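Local coordinates for protein nicotinate-nucleotide pyrophosphorylase (PDB 3L0G) that probably catalyses the decarboxylating transfer of a phosphoribosyl group to quinolinate, forming nicotinate mononucleotide on the route to NAD(+), at residues C[218-223]-C[229-234]; C[186-191]-C[210-215]; C[239-244]-C[269-274]; C[27-32]-C[155-160]. All coordinates share one frame; numbering follows the deposited sequence.

Contact 1 (C[218-223]-C[229-234])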
loop_
_atom_site.group_PDB
_atom_site.type_symbol
_atom_site.label_atom_id
_atom_site.label_comp_id
_atom_site.label_asym_id
_atom_site.label_seq_id
_atom_site.Cartn_x
_atom_site.Cartn_y
_atom_site.Cartn_z
ATOM N N SER C 218 -5.733 -40.185 -18.942
ATOM C CA SER C 218 -7.004 -40.488 -18.292
ATOM C C SER C 218 -7.673 -39.209 -17.753
ATOM O O SER C 218 -8.854 -39.002 -17.950
ATOM C CB SER C 218 -6.789 -41.498 -17.151
ATOM O OG SER C 218 -8.031 -41.770 -16.498
ATOM N N GLN C 219 -6.916 -38.333 -17.109
ATOM C CA GLN C 219 -7.495 -37.076 -16.602
ATOM C C GLN C 219 -7.895 -36.118 -17.698
ATOM O O GLN C 219 -8.897 -35.425 -17.578
ATOM C CB GLN C 219 -6.538 -36.407 -15.624
ATOM C CG GLN C 219 -6.381 -37.190 -14.329
ATOM C CD GLN C 219 -5.512 -36.482 -13.341
ATOM O OE1 GLN C 219 -4.526 -35.852 -13.719
ATOM N NE2 GLN C 219 -5.877 -36.550 -12.063
ATOM N N VAL C 220 -7.145 -36.103 -18.794
ATOM C CA VAL C 220 -7.561 -35.368 -19.974
ATOM C C VAL C 220 -8.898 -35.911 -20.539
ATOM O O VAL C 220 -9.828 -35.147 -20.810
ATOM C CB VAL C 220 -6.503 -35.419 -21.074
ATOM C CG1 VAL C 220 -7.057 -34.816 -22.334
ATOM C CG2 VAL C 220 -5.200 -34.686 -20.631
ATOM N N GLU C 221 -8.997 -37.228 -20.676
ATOM C CA GLU C 221 -10.229 -37.854 -21.176
ATOM C C GLU C 221 -11.457 -37.500 -20.329
ATOM O O GLU C 221 -12.538 -37.204 -20.888
ATOM C CB GLU C 221 -10.075 -39.382 -21.270
ATOM C CG GLU C 221 -9.248 -39.804 -22.483
ATOM C CD GLU C 221 -8.793 -41.258 -22.454
ATOM O OE1 GLU C 221 -8.576 -41.803 -21.364
ATOM O OE2 GLU C 221 -8.621 -41.856 -23.541
ATOM N N GLU C 222 -11.292 -37.525 -18.996
ATOM C CA GLU C 222 -12.405 -37.261 -18.086
ATOM C C GLU C 222 -12.781 -35.771 -18.093
ATOM O O GLU C 222 -13.943 -35.433 -17.985
ATOM C CB GLU C 222 -12.112 -37.750 -16.655
ATOM C CG GLU C 222 -13.268 -37.531 -15.683
ATOM C CD GLU C 222 -13.001 -38.032 -14.271
ATOM O OE1 GLU C 222 -11.877 -38.501 -13.949
ATOM O OE2 GLU C 222 -13.956 -37.981 -13.468
ATOM N N SER C 223 -11.796 -34.887 -18.233
ATOM C CA SER C 223 -12.058 -33.459 -18.329
ATOM C C SER C 223 -12.820 -33.119 -19.622
ATOM O O SER C 223 -13.752 -32.310 -19.624
ATOM C CB SER C 223 -10.726 -32.702 -18.258
ATOM O OG SER C 223 -10.097 -32.911 -17.005
ATOM N N ASP C 229 -13.483 -25.921 -20.689
ATOM C CA ASP C 229 -13.119 -24.951 -21.719
ATOM C C ASP C 229 -11.628 -25.046 -22.007
ATOM O O ASP C 229 -11.189 -24.772 -23.120
ATOM C CB ASP C 229 -13.525 -23.540 -21.266
ATOM C CG ASP C 229 -15.021 -23.423 -21.028
ATOM O OD1 ASP C 229 -15.756 -23.339 -22.035
ATOM O OD2 ASP C 229 -15.453 -23.429 -19.861
ATOM N N MET C 230 -10.860 -25.498 -21.022
ATOM C CA MET C 230 -9.407 -25.426 -21.085
ATOM C C MET C 230 -8.796 -26.510 -20.235
ATOM O O MET C 230 -9.215 -26.745 -19.102
ATOM C CB MET C 230 -8.930 -24.051 -20.597
ATOM C CG MET C 230 -7.404 -23.879 -20.416
ATOM S SD MET C 230 -7.022 -22.136 -20.103
ATOM C CE MET C 230 -5.777 -22.284 -18.782
ATOM N N ILE C 231 -7.815 -27.180 -20.819
ATOM C CA ILE C 231 -7.101 -28.278 -20.178
ATOM C C ILE C 231 -5.612 -27.936 -20.153
ATOM O O ILE C 231 -5.015 -27.595 -21.164
ATOM C CB ILE C 231 -7.334 -29.603 -20.919
ATOM C CG1 ILE C 231 -8.776 -30.065 -20.751
ATOM C CG2 ILE C 231 -6.396 -30.681 -20.382
ATOM C CD1 ILE C 231 -9.124 -31.302 -21.619
ATOM N N LEU C 232 -5.031 -28.015 -18.972
ATOM C CA LEU C 232 -3.624 -27.773 -18.762
ATOM C C LEU C 232 -2.915 -29.121 -18.646
ATOM O O LEU C 232 -3.366 -30.009 -17.914
ATOM C CB LEU C 232 -3.461 -26.954 -17.484
ATOM C CG LEU C 232 -2.119 -26.319 -17.179
ATOM C CD1 LEU C 232 -2.325 -24.978 -16.455
ATOM C CD2 LEU C 232 -1.261 -27.287 -16.327
ATOM N N LEU C 233 -1.832 -29.284 -19.393
ATOM C CA LEU C 233 -1.035 -30.513 -19.349
ATOM C C LEU C 233 0.197 -30.255 -18.448
ATOM O O LEU C 233 1.080 -29.459 -18.796
ATOM C CB LEU C 233 -0.650 -30.938 -20.764
ATOM C CG LEU C 233 -1.795 -31.071 -21.799
ATOM C CD1 LEU C 233 -1.262 -31.337 -23.228
ATOM C CD2 LEU C 233 -2.786 -32.183 -21.415
ATOM N N ASP C 234 0.214 -30.875 -17.268
ATOM C CA ASP C 234 1.230 -30.569 -16.236
ATOM C C ASP C 234 2.312 -31.657 -16.259
ATOM O O ASP C 234 2.035 -32.811 -15.989
ATOM C CB ASP C 234 0.569 -30.468 -14.855
ATOM C CG ASP C 234 1.496 -29.879 -13.771
ATOM O OD1 ASP C 234 2.210 -28.872 -14.042
ATOM O OD2 ASP C 234 1.479 -30.410 -12.623
#
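Gln-219 O is gripped twice by Ser-223, the residue one helical turn ahead, whose CB also packs against Ile-231 on the strand. The hydroxyl OG of Ser-223 donates to Gln-219 O at 2.8 Å, while the amide Ser-223 N makes the regular helical bond to the same Gln-219 O at 3.0 Å. The two donors arrive from opposite faces of the carbonyl plane, and the hydroxyl is tilted 29° from it. With OG beside its own backbone N (chi1 -63°), a buried serine satisfies its polar end inside the helix and meets Ile-231 through CB. Ser-223 CB rests 4.0 Å from Ile-231 CD1, the small serine letting the isoleucine lie against the helix at van der Waals distance.

Val-220 carries the rest. Its two methyls share the strand: CG1 lies 4.1 Å from Ile-231 CD1, and CG2 presses mainly on Leu-233 CD2 at 3.6 Å. Both pairs of side chains meet nearly perpendicularly. Ile-231 points straight at the helix, its outer methyl touching both Val-220 and Ser-223, whereas Leu-233 starts off to one side and brings CD2 back toward the valine. Branched aliphatic residues suit this buried layer between a helix and a sheet. On the strand's other face Leu-232 turns away from the helix.

Beyond the pair, Val-248, Ile-241 and Ala-244 of helix 238-248 extend the same apolar layer. Segment 218-223 runs nearly antiparallel to strand 230-234 (175°), the axes approaching to 9.6 Å, as in a beta-alpha-beta crossover; strands 210-214 and 230-234 with helix 217-225 form one such unit of the alpha/beta barrel of the C-terminal domain.

Contact 2 (C[186-191]-C[210-215])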
loop_
_atom_site.group_PDB
_atom_site.type_symbol
_atom_site.label_atom_id
_atom_site.label_comp_id
_atom_site.label_asym_id
_atom_site.label_seq_id
_atom_site.Cartn_x
_atom_site.Cartn_y
_atom_site.Cartn_z
ATOM N N ASN C 186 -4.490 -30.463 -6.588
ATOM C CA ASN C 186 -4.875 -30.518 -5.166
ATOM C C ASN C 186 -6.382 -30.372 -4.883
ATOM O O ASN C 186 -6.862 -30.810 -3.842
ATOM C CB ASN C 186 -4.045 -29.537 -4.368
ATOM C CG ASN C 186 -2.615 -30.032 -4.152
ATOM O OD1 ASN C 186 -1.703 -29.233 -3.891
ATOM N ND2 ASN C 186 -2.412 -31.362 -4.250
ATOM N N HIS C 187 -7.125 -29.777 -5.812
ATOM C CA HIS C 187 -8.591 -29.783 -5.713
ATOM C C HIS C 187 -9.125 -31.182 -5.950
ATOM O O HIS C 187 -9.990 -31.655 -5.216
ATOM C CB HIS C 187 -9.205 -28.824 -6.710
ATOM C CG HIS C 187 -8.868 -27.405 -6.438
ATOM N ND1 HIS C 187 -8.027 -26.669 -7.250
ATOM C CD2 HIS C 187 -9.237 -26.582 -5.424
ATOM C CE1 HIS C 187 -7.888 -25.461 -6.739
ATOM N NE2 HIS C 187 -8.623 -25.376 -5.643
ATOM N N ILE C 188 -8.576 -31.835 -6.963
ATOM C CA ILE C 188 -9.034 -33.134 -7.400
ATOM C C ILE C 188 -8.745 -34.101 -6.258
ATOM O O ILE C 188 -9.591 -34.924 -5.921
ATOM C CB ILE C 188 -8.287 -33.584 -8.676
ATOM C CG1 ILE C 188 -8.616 -32.666 -9.852
ATOM C CG2 ILE C 188 -8.581 -35.032 -9.019
ATOM C CD1 ILE C 188 -7.749 -32.898 -11.108
ATOM N N ALA C 189 -7.553 -33.981 -5.670
ATOM C CA ALA C 189 -7.158 -34.828 -4.539
ATOM C C ALA C 189 -7.969 -34.541 -3.286
ATOM O O ALA C 189 -8.205 -35.452 -2.495
ATOM C CB ALA C 189 -5.634 -34.701 -4.224
ATOM N N SER C 190 -8.385 -33.288 -3.087
ATOM C CA SER C 190 -9.212 -32.950 -1.921
ATOM C C SER C 190 -10.680 -33.432 -2.016
ATOM O O SER C 190 -11.269 -33.804 -1.011
ATOM C CB SER C 190 -9.196 -31.443 -1.670
ATOM O OG SER C 190 -7.961 -31.028 -1.134
ATOM N N CYS C 191 -11.289 -33.416 -3.196
ATOM C CA CYS C 191 -12.687 -33.838 -3.262
ATOM C C CYS C 191 -12.849 -35.268 -3.741
ATOM O O CYS C 191 -13.847 -35.883 -3.447
ATOM C CB CYS C 191 -13.542 -32.881 -4.078
ATOM S SG CYS C 191 -13.310 -32.998 -5.796
ATOM N N ILE C 210 -14.094 -22.749 -17.458
ATOM C CA ILE C 210 -13.438 -23.731 -16.577
ATOM C C ILE C 210 -12.176 -24.250 -17.185
ATOM O O ILE C 210 -12.238 -24.860 -18.242
ATOM C CB ILE C 210 -14.347 -24.933 -16.256
ATOM C CG1 ILE C 210 -15.680 -24.450 -15.664
ATOM C CG2 ILE C 210 -13.631 -25.877 -15.310
ATOM C CD1 ILE C 210 -16.551 -25.562 -15.068
ATOM N N ALA C 211 -11.045 -24.001 -16.504
ATOM C CA ALA C 211 -9.747 -24.651 -16.786
ATOM C C ALA C 211 -9.415 -25.696 -15.735
ATOM O O ALA C 211 -9.704 -25.499 -14.562
ATOM C CB ALA C 211 -8.625 -23.631 -16.824
ATOM N N ILE C 212 -8.774 -26.802 -16.146
ATOM C CA ILE C 212 -8.397 -27.860 -15.207
ATOM C C ILE C 212 -7.019 -28.441 -15.529
ATOM O O ILE C 212 -6.691 -28.666 -16.692
ATOM C CB ILE C 212 -9.465 -28.961 -15.162
ATOM C CG1 ILE C 212 -9.101 -30.060 -14.129
ATOM C CG2 ILE C 212 -9.689 -29.543 -16.556
ATOM C CD1 ILE C 212 -10.290 -31.052 -13.791
ATOM N N GLU C 213 -6.191 -28.653 -14.515
ATOM C CA GLU C 213 -4.901 -29.291 -14.768
ATOM C C GLU C 213 -4.927 -30.817 -14.660
ATOM O O GLU C 213 -5.476 -31.415 -13.715
ATOM C CB GLU C 213 -3.753 -28.676 -13.977
ATOM C CG GLU C 213 -3.975 -28.414 -12.562
ATOM C CD GLU C 213 -2.672 -28.075 -11.812
ATOM O OE1 GLU C 213 -2.365 -28.788 -10.814
ATOM O OE2 GLU C 213 -1.971 -27.111 -12.246
ATOM N N CYS C 214 -4.341 -31.430 -15.674
ATOM C CA CYS C 214 -4.276 -32.867 -15.824
ATOM C C CYS C 214 -2.811 -33.297 -15.875
ATOM O O CYS C 214 -1.987 -32.634 -16.514
ATOM C CB CYS C 214 -4.960 -33.237 -17.129
ATOM S SG CYS C 214 -6.733 -32.795 -17.247
ATOM N N ASP C 215 -2.470 -34.398 -15.228
ATOM C CA ASP C 215 -1.137 -34.953 -15.407
ATOM C C ASP C 215 -1.071 -36.326 -16.039
ATOM O O ASP C 215 -0.004 -36.900 -16.095
ATOM C CB ASP C 215 -0.282 -34.861 -14.139
ATOM C CG ASP C 215 -0.891 -35.528 -12.971
ATOM O OD1 ASP C 215 -1.813 -36.357 -13.158
ATOM O OD2 ASP C 215 -0.439 -35.204 -11.840
#
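Ile-188 reaches from its helix with its terminal methyl lying against the C-terminal part of strand 210-214. CD1 meets two things there: Glu-213 O at 3.8 Å, a plain van der Waals contact with a backbone oxygen, and Ile-212 CD1 at 4.1 Å. The two isoleucines approach nearly perpendicularly, methyl to methyl. Ile-212 sets off to one side, but CG1 stands opposite the backbone N (chi1 -178°) and the extended chain carries CD1 across to the helix. Long, branched aliphatic chains suit this spot, since the backbones are far apart: the nearest CA atoms, of Ile-188 and Glu-213, are separated by 9.3 Å.

Glu-213 thus meets Ile-188 through its carbonyl oxygen, while its side chain turns to the start of the helix, OE1 accepting from Asp-185 N. Within the helix, Asn-186 O takes both Ser-190 OG at 2.9 Å and Ser-190 N at 3.0 Å, which leaves the serine's polar end turned back into its own helix.

Ile-194 of helix 194-204 touches both isoleucines and so fills in beside them. Strand 210-214 runs between strands 181-183 and 230-234, and helix 185-191 turns its other flank, including His-187 and Cys-191, to the second subunit.

Contact 3 (C[239-244]-C[269-274])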
loop_
_atom_site.group_PDB
_atom_site.type_symbol
_atom_site.label_atom_id
_atom_site.label_comp_id
_atom_site.label_asym_id
_atom_site.label_seq_id
_atom_site.Cartn_x
_atom_site.Cartn_y
_atom_site.Cartn_z
ATOM N N SER C 239 5.449 -37.066 -25.998
ATOM C CA SER C 239 4.572 -38.135 -26.498
ATOM C C SER C 239 3.128 -38.021 -25.958
ATOM O O SER C 239 2.148 -38.106 -26.730
ATOM C CB SER C 239 5.215 -39.525 -26.227
ATOM O OG SER C 239 4.271 -40.507 -25.831
ATOM N N GLU C 240 2.991 -37.816 -24.651
ATOM C CA GLU C 240 1.663 -37.606 -24.055
ATOM C C GLU C 240 1.004 -36.322 -24.553
ATOM O O GLU C 240 -0.211 -36.283 -24.716
ATOM C CB GLU C 240 1.713 -37.521 -22.537
ATOM C CG GLU C 240 1.682 -38.842 -21.826
ATOM C CD GLU C 240 1.964 -38.690 -20.345
ATOM O OE1 GLU C 240 3.041 -38.179 -19.983
ATOM O OE2 GLU C 240 1.093 -39.060 -19.544
ATOM N N ILE C 241 1.799 -35.277 -24.766
ATOM C CA ILE C 241 1.251 -34.026 -25.243
ATOM C C ILE C 241 0.654 -34.269 -26.628
ATOM O O ILE C 241 -0.465 -33.835 -26.913
ATOM C CB ILE C 241 2.294 -32.892 -25.248
ATOM C CG1 ILE C 241 2.658 -32.511 -23.813
ATOM C CG2 ILE C 241 1.743 -31.636 -25.994
ATOM C CD1 ILE C 241 3.951 -31.723 -23.693
ATOM N N LYS C 242 1.388 -34.983 -27.478
ATOM C CA LYS C 242 0.895 -35.270 -28.825
ATOM C C LYS C 242 -0.363 -36.121 -28.752
ATOM O O LYS C 242 -1.285 -35.905 -29.506
ATOM C CB LYS C 242 1.953 -35.947 -29.694
ATOM C CG LYS C 242 3.065 -34.993 -30.164
ATOM C CD LYS C 242 4.155 -35.763 -30.968
ATOM C CE LYS C 242 5.225 -34.803 -31.546
ATOM N NZ LYS C 242 6.249 -35.538 -32.385
ATOM N N LYS C 243 -0.425 -37.059 -27.813
ATOM C CA LYS C 243 -1.640 -37.870 -27.669
ATOM C C LYS C 243 -2.815 -37.025 -27.221
ATOM O O LYS C 243 -3.941 -37.260 -27.650
ATOM C CB LYS C 243 -1.402 -39.020 -26.691
ATOM C CG LYS C 243 -2.578 -39.903 -26.409
ATOM C CD LYS C 243 -2.730 -40.920 -27.496
ATOM C CE LYS C 243 -4.097 -41.626 -27.457
ATOM N NZ LYS C 243 -4.092 -42.743 -28.436
ATOM N N ALA C 244 -2.562 -36.063 -26.329
ATOM C CA ALA C 244 -3.620 -35.217 -25.811
ATOM C C ALA C 244 -4.208 -34.363 -26.920
ATOM O O ALA C 244 -5.414 -34.293 -27.060
ATOM C CB ALA C 244 -3.106 -34.331 -24.665
ATOM N N ALA C 269 5.671 -26.467 -29.118
ATOM C CA ALA C 269 4.755 -25.587 -29.849
ATOM C C ALA C 269 4.196 -26.246 -31.114
ATOM O O ALA C 269 3.052 -26.024 -31.453
ATOM C CB ALA C 269 5.404 -24.245 -30.177
ATOM N N LEU C 270 5.006 -27.055 -31.792
ATOM C CA LEU C 270 4.596 -27.689 -33.056
ATOM C C LEU C 270 3.610 -28.855 -32.884
ATOM O O LEU C 270 3.104 -29.355 -33.878
ATOM C CB LEU C 270 5.815 -28.186 -33.843
ATOM C CG LEU C 270 6.841 -27.143 -34.285
ATOM C CD1 LEU C 270 8.111 -27.864 -34.751
ATOM C CD2 LEU C 270 6.267 -26.234 -35.370
ATOM N N THR C 271 3.373 -29.303 -31.645
ATOM C CA THR C 271 2.391 -30.354 -31.369
ATOM C C THR C 271 0.968 -29.859 -31.666
ATOM O O THR C 271 0.096 -30.663 -31.972
ATOM C CB THR C 271 2.432 -30.849 -29.893
ATOM O OG1 THR C 271 2.080 -29.777 -29.012
ATOM C CG2 THR C 271 3.804 -31.400 -29.519
ATOM N N GLY C 272 0.739 -28.544 -31.596
ATOM C CA GLY C 272 -0.602 -27.961 -31.863
ATOM C C GLY C 272 -1.385 -27.521 -30.612
ATOM O O GLY C 272 -2.614 -27.312 -30.658
ATOM N N VAL C 273 -0.676 -27.376 -29.496
ATOM C CA VAL C 273 -1.260 -26.795 -28.293
ATOM C C VAL C 273 -1.482 -25.281 -28.533
ATOM O O VAL C 273 -0.934 -24.722 -29.479
ATOM C CB VAL C 273 -0.369 -27.101 -27.061
ATOM C CG1 VAL C 273 -0.361 -28.626 -26.787
ATOM C CG2 VAL C 273 1.063 -26.551 -27.226
ATOM N N ASP C 274 -2.298 -24.640 -27.715
ATOM C CA ASP C 274 -2.606 -23.205 -27.860
ATOM C C ASP C 274 -1.699 -22.288 -27.045
ATOM O O ASP C 274 -1.345 -21.190 -27.484
ATOM C CB ASP C 274 -4.052 -22.941 -27.436
ATOM C CG ASP C 274 -5.051 -23.769 -28.245
ATOM O OD1 ASP C 274 -5.128 -23.564 -29.461
ATOM O OD2 ASP C 274 -5.729 -24.650 -27.672
#
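Ile-241 and Thr-271 make the tight centre of the contact, whereas Lys-242, one residue on, marks its solvent side. The branch methyl Ile-241 CG2 does the work: it lies 3.6 Å from Thr-271 OG1 and 3.8 Å from Val-273 CG1. In both pairs the side chains cross at about a right angle, and the methyl rests against threonine and valine together, which stand next to each other on the loop. Thr-271 OG1 has no polar partner on the helix; it bonds instead to Ile-268 O of the preceding helix. Its torsion, with OG1 between the backbone N and the carbonyl carbon (chi1 63°), places the hydroxyl where it can make that bond. Threonine suits the place because OG1 bonds to Ile-268 O and still lies against Ile-241 CG2, while its methyl CG2 meets the lysine.

At the outer edge, Thr-271 CG2 touches Lys-242 CG at 3.7 Å. Here it is chiefly a single methylene, CG, that makes the contact; the chain runs on extended into an exposed position, as befits a residue with an apolar stem and a charged end.

The loop itself is shaped by a type I turn from Ala-269 to Gly-272, closed by a weak bond from Gly-272 N to Ala-269 O at 3.4 Å. Gly-272, which ends the turn, has a positive phi of 104°, where a side chain would strike the preceding carbonyl. The next residue, Val-273, is buried and packs on Val-256 of strand 253-257, which Ile-241 also touches. The contact joins outer helix 238-248 to the loop leading from helix 262-269 into strand 275-277 in the alpha/beta barrel of the C-terminal domain.

Contact 4 (C[27-32]-C[155-160])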
loop_
_atom_site.group_PDB
_atom_site.type_symbol
_atom_site.label_atom_id
_atom_site.label_comp_id
_atom_site.label_asym_id
_atom_site.label_seq_id
_atom_site.Cartn_x
_atom_site.Cartn_y
_atom_site.Cartn_z
ATOM N N SER C 27 2.685 2.193 -7.422
ATOM C CA SER C 27 2.983 3.108 -6.306
ATOM C C SER C 27 3.265 2.359 -4.984
ATOM O O SER C 27 4.160 2.736 -4.216
ATOM C CB SER C 27 1.854 4.130 -6.105
ATOM O OG SER C 27 1.663 4.937 -7.273
ATOM N N GLU C 28 2.508 1.308 -4.713
ATOM C CA GLU C 28 2.684 0.560 -3.466
ATOM C C GLU C 28 4.055 -0.156 -3.426
ATOM O O GLU C 28 4.789 -0.048 -2.439
ATOM C CB GLU C 28 1.540 -0.452 -3.250
ATOM C CG GLU C 28 1.676 -1.208 -1.937
ATOM C CD GLU C 28 0.559 -2.224 -1.669
ATOM O OE1 GLU C 28 -0.148 -2.635 -2.628
ATOM O OE2 GLU C 28 0.408 -2.608 -0.475
ATOM N N ILE C 29 4.392 -0.888 -4.491
ATOM C CA ILE C 29 5.684 -1.608 -4.517
ATOM C C ILE C 29 6.858 -0.626 -4.534
ATOM O O ILE C 29 7.884 -0.868 -3.905
ATOM C CB ILE C 29 5.785 -2.660 -5.660
ATOM C CG1 ILE C 29 5.879 -2.016 -7.068
ATOM C CG2 ILE C 29 4.642 -3.655 -5.546
ATOM C CD1 ILE C 29 6.228 -3.101 -8.180
ATOM N N ILE C 30 6.664 0.529 -5.156
ATOM C CA ILE C 30 7.672 1.601 -5.067
ATOM C C ILE C 30 7.903 2.052 -3.636
ATOM O O ILE C 30 9.034 2.110 -3.191
ATOM C CB ILE C 30 7.311 2.834 -5.962
ATOM C CG1 ILE C 30 7.484 2.465 -7.422
ATOM C CG2 ILE C 30 8.214 4.054 -5.627
ATOM C CD1 ILE C 30 6.719 3.367 -8.391
ATOM N N HIS C 31 6.831 2.353 -2.909
ATOM C CA HIS C 31 6.971 2.791 -1.537
ATOM C C HIS C 31 7.660 1.762 -0.639
ATOM O O HIS C 31 8.458 2.147 0.238
ATOM C CB HIS C 31 5.618 3.152 -0.919
ATOM C CG HIS C 31 5.689 3.498 0.535
ATOM N ND1 HIS C 31 6.029 4.760 0.983
ATOM C CD2 HIS C 31 5.470 2.751 1.648
ATOM C CE1 HIS C 31 6.017 4.777 2.306
ATOM N NE2 HIS C 31 5.684 3.570 2.737
ATOM N N ASN C 32 7.318 0.491 -0.804
ATOM C CA ASN C 32 7.943 -0.561 -0.014
ATOM C C ASN C 32 9.431 -0.718 -0.371
ATOM O O ASN C 32 10.242 -0.981 0.503
ATOM C CB ASN C 32 7.206 -1.896 -0.154
ATOM C CG ASN C 32 5.775 -1.863 0.424
ATOM O OD1 ASN C 32 4.926 -2.634 -0.000
ATOM N ND2 ASN C 32 5.513 -0.985 1.394
ATOM N N PRO C 155 7.351 -12.963 -4.736
ATOM C CA PRO C 155 6.446 -12.493 -3.704
ATOM C C PRO C 155 6.415 -10.991 -3.602
ATOM O O PRO C 155 7.456 -10.356 -3.510
ATOM C CB PRO C 155 7.002 -13.126 -2.426
ATOM C CG PRO C 155 7.544 -14.465 -2.936
ATOM C CD PRO C 155 8.210 -14.073 -4.256
ATOM N N GLY C 156 5.214 -10.429 -3.672
ATOM C CA GLY C 156 5.036 -8.990 -3.639
ATOM C C GLY C 156 5.111 -8.304 -4.977
ATOM O O GLY C 156 4.795 -7.129 -5.069
ATOM N N LEU C 157 5.559 -9.013 -6.006
ATOM C CA LEU C 157 5.655 -8.477 -7.360
ATOM C C LEU C 157 4.804 -9.213 -8.393
ATOM O O LEU C 157 5.164 -9.272 -9.581
ATOM C CB LEU C 157 7.118 -8.479 -7.793
ATOM C CG LEU C 157 8.073 -7.691 -6.871
ATOM C CD1 LEU C 157 9.519 -7.781 -7.338
ATOM C CD2 LEU C 157 7.679 -6.219 -6.755
ATOM N N ARG C 158 3.681 -9.780 -7.961
ATOM C CA ARG C 158 2.827 -10.527 -8.883
ATOM C C ARG C 158 2.514 -9.715 -10.115
ATOM O O ARG C 158 2.603 -10.197 -11.259
ATOM C CB ARG C 158 1.491 -10.904 -8.210
ATOM C CG ARG C 158 0.381 -11.386 -9.147
ATOM C CD ARG C 158 0.714 -12.651 -9.933
ATOM N NE ARG C 158 1.161 -13.726 -9.068
ATOM C CZ ARG C 158 0.392 -14.367 -8.190
ATOM N NH1 ARG C 158 -0.916 -14.093 -8.057
ATOM N NH2 ARG C 158 0.939 -15.295 -7.425
ATOM N N MET C 159 2.080 -8.480 -9.878
ATOM C CA MET C 159 1.549 -7.693 -10.985
ATOM C C MET C 159 2.704 -7.144 -11.812
ATOM O O MET C 159 2.612 -7.132 -13.024
ATOM C CB MET C 159 0.567 -6.598 -10.484
ATOM C CG MET C 159 -0.769 -7.155 -9.961
ATOM S SD MET C 159 -1.626 -8.245 -11.146
ATOM C CE MET C 159 -2.034 -7.021 -12.426
ATOM N N LEU C 160 3.807 -6.716 -11.192
ATOM C CA LEU C 160 4.974 -6.306 -12.011
ATOM C C LEU C 160 5.491 -7.460 -12.894
ATOM O O LEU C 160 5.899 -7.249 -14.037
ATOM C CB LEU C 160 6.118 -5.807 -11.140
ATOM C CG LEU C 160 7.403 -5.441 -11.883
ATOM C CD1 LEU C 160 7.129 -4.396 -12.984
ATOM C CD2 LEU C 160 8.441 -4.983 -10.909
#
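Apolar packing centres on Ile-29, which faces the start of helix 158-167 and reaches it with two branches. Its CD1 lies 3.7 Å from Leu-157 CD2 and 4.0 Å from Leu-160 CD2, resting in the notch formed by these two methyls. Both leucines cross the isoleucine at about a right angle. Leu-157 sets off to one side and curls CD2 back, while Leu-160 points directly across. The CG1 arm of Ile-29 stands between its backbone N and carbonyl carbon (chi1 70°), a torsion that puts CG2 beside the backbone N, on the side of Gly-156 O. Phe-122 of helix 116-139 touches both Ile-29 and Leu-160, continuing the layer.

The contact joins the N-terminal helix 27-38 to residues 155-160 of the C-terminal domain. In this family the N-terminal domain of one subunit packs against its partner's C-terminal barrel, consistent with the many links to the second subunit here.

Contacts with backbone oxygen come next: Ile-29 CG2 rests 3.5 Å from Gly-156 O. The glycine's phi of 88° would bring a side chain against the preceding carbonyl.

Polar bonds run to the second subunit. Leu-157 holds the N-cap position without a capping side chain, and Glu-36 of that subunit accepts from Gly-156 N and Arg-158 N. Arg-158 also forms a salt bridge with Asp-37 there, and Glu-28 one with its Lys-35.

How the contacts relate
Contacts 2, 1 and 3, in that order along the chain, lie on the same side of the chain's centre, in the C-terminal domain. Contacts 1 and 2 have centres about 9 Å apart and lie on neighbouring strands of one parallel sheet, tied by a probable hydrogen bond between Cys-214 N and Leu-232 O at 2.8 Å. Contact 3 is centred about 12 Å from contact 1, where Leu-233 CD1 touches Ala-244 CB at 3.8 Å. Contact 4 stands apart, its centre 30 to 36 Å from the others. Contacts 2 and 4 both border the second subunit; in relatives the active site lies where one subunit's barrel meets its partner's N-terminal domain, and it is probably so here.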